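Local coordinates for alpha-1,3-glucanase (Streptomyces thermodiastaticus, PDB 7C7D), which probably hydrolyses the alpha-1,3-glucosidic linkages of alpha-1,3-glucan, as a thermostable endo-acting glycosidase of family GH87, at residues N307-S312 with V329-T334; S317-M322 with D338-E343. All blocks are in the same frame, centred on the assembly; numbering follows the deposited sequence.

Contact 1 of 2, residues N307-S312 with V329-T334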
loop_
_atom_site.group_PDB
_atom_site.type_symbol
_atom_site.label_atom_id
_atom_site.label_comp_id
_atom_site.label_asym_id
_atom_site.label_seq_id
_atom_site.Cartn_x
_atom_site.Cartn_y
_atom_site.Cartn_z
ATOM N N ASN A 307 -9.918 -12.569 3.006
ATOM C CA ASN A 307 -8.544 -12.234 2.666
ATOM C C ASN A 307 -7.981 -13.214 1.644
ATOM O O ASN A 307 -8.522 -14.298 1.426
ATOM C CB ASN A 307 -7.697 -12.264 3.941
ATOM C CG ASN A 307 -8.221 -11.304 4.994
ATOM O OD1 ASN A 307 -8.835 -10.297 4.658
ATOM N ND2 ASN A 307 -7.972 -11.597 6.266
ATOM N N PHE A 308 -6.875 -12.821 1.004
ATOM C CA PHE A 308 -6.147 -13.753 0.143
ATOM C C PHE A 308 -5.402 -14.793 0.983
ATOM O O PHE A 308 -5.607 -15.999 0.815
ATOM C CB PHE A 308 -5.251 -12.966 -0.828
ATOM C CG PHE A 308 -4.009 -13.692 -1.301
ATOM C CD1 PHE A 308 -4.082 -14.896 -1.999
ATOM C CD2 PHE A 308 -2.755 -13.141 -1.076
ATOM C CE1 PHE A 308 -2.925 -15.541 -2.446
ATOM C CE2 PHE A 308 -1.601 -13.772 -1.524
ATOM C CZ PHE A 308 -1.676 -14.967 -2.208
ATOM N N VAL A 309 -4.575 -14.350 1.930
ATOM C CA VAL A 309 -3.943 -15.245 2.894
ATOM C C VAL A 309 -4.320 -14.785 4.292
ATOM O O VAL A 309 -4.202 -13.598 4.617
ATOM C CB VAL A 309 -2.410 -15.285 2.740
ATOM C CG1 VAL A 309 -1.783 -16.065 3.888
ATOM C CG2 VAL A 309 -2.045 -15.902 1.403
ATOM N N ASN A 310 -4.785 -15.725 5.112
ATOM C CA ASN A 310 -5.153 -15.459 6.495
ATOM C C ASN A 310 -4.456 -16.494 7.359
ATOM O O ASN A 310 -4.801 -17.676 7.309
ATOM C CB ASN A 310 -6.666 -15.562 6.658
ATOM C CG ASN A 310 -7.150 -14.949 7.942
ATOM O OD1 ASN A 310 -7.210 -13.728 8.064
ATOM N ND2 ASN A 310 -7.522 -15.787 8.905
ATOM N N GLY A 311 -3.484 -16.053 8.152
ATOM C CA GLY A 311 -2.812 -16.939 9.078
ATOM C C GLY A 311 -1.364 -17.219 8.727
ATOM O O GLY A 311 -0.556 -16.300 8.538
ATOM N N SER A 312 -1.027 -18.496 8.618
ATOM C CA SER A 312 0.359 -18.935 8.571
ATOM C C SER A 312 0.650 -19.697 7.287
ATOM O O SER A 312 -0.070 -20.645 6.944
ATOM C CB SER A 312 0.653 -19.832 9.774
ATOM O OG SER A 312 1.857 -20.548 9.598
ATOM N N VAL A 329 -8.068 -7.830 3.432
ATOM C CA VAL A 329 -6.622 -7.751 3.603
ATOM C C VAL A 329 -5.980 -8.673 2.579
ATOM O O VAL A 329 -6.446 -9.796 2.365
ATOM C CB VAL A 329 -6.196 -8.135 5.035
ATOM C CG1 VAL A 329 -4.672 -8.106 5.178
ATOM C CG2 VAL A 329 -6.836 -7.200 6.031
ATOM N N GLY A 330 -4.913 -8.204 1.933
ATOM C CA GLY A 330 -4.184 -9.097 1.053
ATOM C C GLY A 330 -3.584 -10.272 1.802
ATOM O O GLY A 330 -3.933 -11.430 1.549
ATOM N N LEU A 331 -2.684 -9.995 2.741
ATOM C CA LEU A 331 -2.063 -11.031 3.562
ATOM C C LEU A 331 -2.135 -10.593 5.014
ATOM O O LEU A 331 -1.464 -9.634 5.414
ATOM C CB LEU A 331 -0.615 -11.304 3.148
ATOM C CG LEU A 331 -0.379 -11.837 1.730
ATOM C CD1 LEU A 331 -0.232 -10.710 0.708
ATOM C CD2 LEU A 331 0.848 -12.743 1.692
ATOM N N TRP A 332 -2.967 -11.282 5.784
ATOM C CA TRP A 332 -3.063 -11.077 7.219
ATOM C C TRP A 332 -2.304 -12.240 7.835
ATOM O O TRP A 332 -2.798 -13.368 7.860
ATOM C CB TRP A 332 -4.530 -11.066 7.630
ATOM C CG TRP A 332 -4.690 -10.735 9.051
ATOM C CD1 TRP A 332 -4.600 -9.498 9.610
ATOM C CD2 TRP A 332 -4.920 -11.652 10.121
ATOM N NE1 TRP A 332 -4.782 -9.584 10.964
ATOM C CE2 TRP A 332 -4.984 -10.897 11.304
ATOM C CE3 TRP A 332 -5.089 -13.039 10.191
ATOM C CZ2 TRP A 332 -5.214 -11.479 12.548
ATOM C CZ3 TRP A 332 -5.325 -13.616 11.422
ATOM C CH2 TRP A 332 -5.385 -12.837 12.585
ATOM N N LEU A 333 -1.079 -11.979 8.284
ATOM C CA LEU A 333 -0.136 -13.032 8.634
ATOM C C LEU A 333 0.047 -13.103 10.142
ATOM O O LEU A 333 0.292 -12.083 10.799
ATOM C CB LEU A 333 1.207 -12.806 7.935
ATOM C CG LEU A 333 1.125 -12.943 6.408
ATOM C CD1 LEU A 333 2.298 -12.256 5.705
ATOM C CD2 LEU A 333 1.038 -14.413 5.997
ATOM N N THR A 334 -0.072 -14.312 10.683
ATOM C CA THR A 334 0.105 -14.560 12.102
ATOM C C THR A 334 0.844 -15.875 12.267
ATOM O O THR A 334 0.921 -16.682 11.341
ATOM C CB THR A 334 -1.248 -14.719 12.807
ATOM O OG1 THR A 334 -1.977 -15.806 12.212
ATOM C CG2 THR A 334 -2.064 -13.445 12.701
#

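Contact 2 of 2, residues S317-M322 with D338-E343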
loop_
_atom_site.group_PDB
_atom_site.type_symbol
_atom_site.label_atom_id
_atom_site.label_comp_id
_atom_site.label_asym_id
_atom_site.label_seq_id
_atom_site.Cartn_x
_atom_site.Cartn_y
_atom_site.Cartn_z
ATOM N N SER A 317 8.678 -20.158 3.170
ATOM C CA SER A 317 7.650 -19.997 2.160
ATOM C C SER A 317 7.861 -18.711 1.373
ATOM O O SER A 317 8.690 -17.863 1.720
ATOM C CB SER A 317 6.272 -20.019 2.821
ATOM O OG SER A 317 6.016 -21.333 3.282
ATOM N N SER A 318 7.101 -18.572 0.286
ATOM C CA SER A 318 7.224 -17.390 -0.553
ATOM C C SER A 318 5.929 -17.120 -1.305
ATOM O O SER A 318 5.138 -18.032 -1.579
ATOM C CB SER A 318 8.387 -17.511 -1.548
ATOM O OG SER A 318 8.160 -18.551 -2.485
ATOM N N VAL A 319 5.739 -15.849 -1.652
ATOM C CA VAL A 319 4.602 -15.380 -2.436
ATOM C C VAL A 319 5.164 -14.412 -3.466
ATOM O O VAL A 319 5.736 -13.383 -3.092
ATOM C CB VAL A 319 3.559 -14.661 -1.562
ATOM C CG1 VAL A 319 2.418 -14.129 -2.415
ATOM C CG2 VAL A 319 3.048 -15.574 -0.457
ATOM N N SER A 320 5.034 -14.738 -4.753
ATOM C CA SER A 320 5.674 -13.918 -5.774
ATOM C C SER A 320 4.899 -13.937 -7.086
ATOM O O SER A 320 4.245 -14.923 -7.431
ATOM C CB SER A 320 7.122 -14.364 -6.014
ATOM O OG SER A 320 7.178 -15.707 -6.465
ATOM N N GLY A 321 5.015 -12.839 -7.832
ATOM C CA GLY A 321 4.385 -12.738 -9.135
ATOM C C GLY A 321 2.874 -12.737 -9.100
ATOM O O GLY A 321 2.243 -13.052 -10.112
ATOM N N MET A 322 2.271 -12.378 -7.970
ATOM C CA MET A 322 0.830 -12.456 -7.795
ATOM C C MET A 322 0.158 -11.127 -8.102
ATOM O O MET A 322 0.756 -10.055 -7.993
ATOM C CB MET A 322 0.480 -12.836 -6.355
ATOM C CG MET A 322 1.134 -14.113 -5.856
ATOM S SD MET A 322 0.510 -15.628 -6.613
ATOM C CE MET A 322 -1.213 -15.574 -6.125
ATOM N N ASP A 338 8.363 -17.996 9.327
ATOM C CA ASP A 338 9.795 -17.716 9.381
ATOM C C ASP A 338 10.369 -17.609 7.980
ATOM O O ASP A 338 10.169 -18.494 7.144
ATOM C CB ASP A 338 10.535 -18.854 10.091
ATOM C CG ASP A 338 10.122 -19.046 11.538
ATOM O OD1 ASP A 338 9.194 -18.383 12.028
ATOM O OD2 ASP A 338 10.744 -19.913 12.190
ATOM N N ASP A 339 11.112 -16.533 7.737
ATOM C CA ASP A 339 11.864 -16.353 6.500
ATOM C C ASP A 339 10.971 -16.187 5.279
ATOM O O ASP A 339 11.444 -16.308 4.149
ATOM C CB ASP A 339 12.904 -17.464 6.296
ATOM C CG ASP A 339 13.706 -17.720 7.546
ATOM O OD1 ASP A 339 14.299 -16.752 8.046
ATOM O OD2 ASP A 339 13.715 -18.864 8.055
ATOM N N LEU A 340 9.689 -15.887 5.476
ATOM C CA LEU A 340 8.784 -15.692 4.352
ATOM C C LEU A 340 9.285 -14.557 3.469
ATOM O O LEU A 340 9.715 -13.509 3.962
ATOM C CB LEU A 340 7.385 -15.355 4.875
ATOM C CG LEU A 340 6.314 -14.950 3.859
ATOM C CD1 LEU A 340 5.932 -16.115 2.949
ATOM C CD2 LEU A 340 5.088 -14.413 4.567
ATOM N N VAL A 341 9.215 -14.757 2.154
ATOM C CA VAL A 341 9.533 -13.709 1.186
ATOM C C VAL A 341 8.273 -13.401 0.386
ATOM O O VAL A 341 7.725 -14.287 -0.285
ATOM C CB VAL A 341 10.696 -14.096 0.256
ATOM C CG1 VAL A 341 10.945 -12.987 -0.767
ATOM C CG2 VAL A 341 11.948 -14.384 1.069
ATOM N N VAL A 342 7.818 -12.150 0.457
ATOM C CA VAL A 342 6.672 -11.670 -0.309
ATOM C C VAL A 342 7.224 -10.642 -1.284
ATOM O O VAL A 342 7.599 -9.537 -0.877
ATOM C CB VAL A 342 5.602 -11.059 0.609
ATOM C CG1 VAL A 342 4.473 -10.458 -0.206
ATOM C CG2 VAL A 342 5.068 -12.105 1.591
ATOM N N GLU A 343 7.323 -11.003 -2.562
ATOM C CA GLU A 343 8.050 -10.164 -3.502
ATOM C C GLU A 343 7.397 -10.150 -4.875
ATOM O O GLU A 343 6.813 -11.137 -5.326
ATOM C CB GLU A 343 9.514 -10.621 -3.645
ATOM C CG GLU A 343 9.628 -12.018 -4.238
ATOM C CD GLU A 343 11.049 -12.546 -4.287
ATOM O OE1 GLU A 343 11.999 -11.786 -4.006
ATOM O OE2 GLU A 343 11.212 -13.743 -4.606
HETATM O O HOH W 1 7.944 -18.540 5.328
HETATM O O HOH W 2 11.365 -18.355 2.306
#

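Contact 1 of 2, residues N307-S312 with V329-T334
Two successive rungs of a right-handed parallel beta-helix meet where V309, N310 and G311 pair with L331, W332 and L333 as parallel strands whose axes come within 4.8 Å. Backbone bonds alternate between them: W332 N gives to V309 O, G311 N to W332 O at 2.8 Å and almost straight (174°), and T334 N to G311 O. V309 and L333 turn inward, CG1 of the valine meeting CD2 of the leucine at 3.9 Å. F308 lies alongside L331, whose CD1 sits at the ring edge, while V309 CG2 is over the ring centre. On the opposite face N310 lies alongside the W332 indole, amide and ring planes only 15° apart, with N310 OD1 3.1 Å from W332 CE3. N307 bridges both levels: its OD1 takes V329 N at 2.9 Å, the donor standing above the carbonyl plane, and its ND2 gives to N310 OD1 at 2.9 Å. Its CG is anti to the carbonyl carbon (chi1 -58°), which carries the amide to that position. A leucine here would probably leave V329 N without this acceptor and N310 OD1 without its donor, so that the N310 amide would rest on its bond to D278 and the indole alone. G311, at positive phi, suits a backbone that would jam a CB against the preceding carbonyl. Strand 277-279 flanks this pair beyond 309-311, and strand 355-357 beyond 331-333.

Contact 2 of 2, residues S317-M322 with D338-E343
V319 and V342 sit side by side on the same face of two neighbouring parallel strands, V319 CB lying 4.3 Å from V342 CG2; branched, apolar valines suit this inward-facing row. V319 pairs through both its backbone N and its O: the N gives to V341 O at 2.9 Å, and the O takes E343 N at 2.9 Å, nearly in line with the carbonyl. One step earlier V341 N reaches S317 O at 3.2 Å. L340 CD1 packs against S317 CB at 3.9 Å, brought there by a first torsion that sets CG anti to the backbone N (chi1 173°). On the other face the small S320 lets its CB rest against CG of E343. Two waters join the strand entrances: one accepts from S317 N and lies within bonding distance of D338 O, the other donates to both S317 O and D339 O. Farther out, R367 forms a salt bridge with E343 OE1, H287 bonds S318 OG, and S317 OG is bonded to L313 O and V286 N. N345 ND2 adds a second donor to V319 O. Apolar side chains inward, with S318, S320 and E343 on the outer face, and strands stacked in register are the marks of a parallel beta-helix, the fold of the pectate lyase-like family.

From the N terminus the chain enters strand 309-311, turns, and runs through 318-320 and 323-325 before strand 331-333 returns beside the first, so contact 1 closes one full coil. It then turns again into 341-348, which comes back beside 318-320, and contact 2 closes a second coil displaced along the same path. Because their segments alternate, the two closures cross rather than nest. They belong to different faces of the beta-helix, with centres about 12 Å apart, and meet through its interior: L333 CD1 touches L340 CD2 at 3.7 Å, L331 packs on V319, and F308 reaches both V319 and M322.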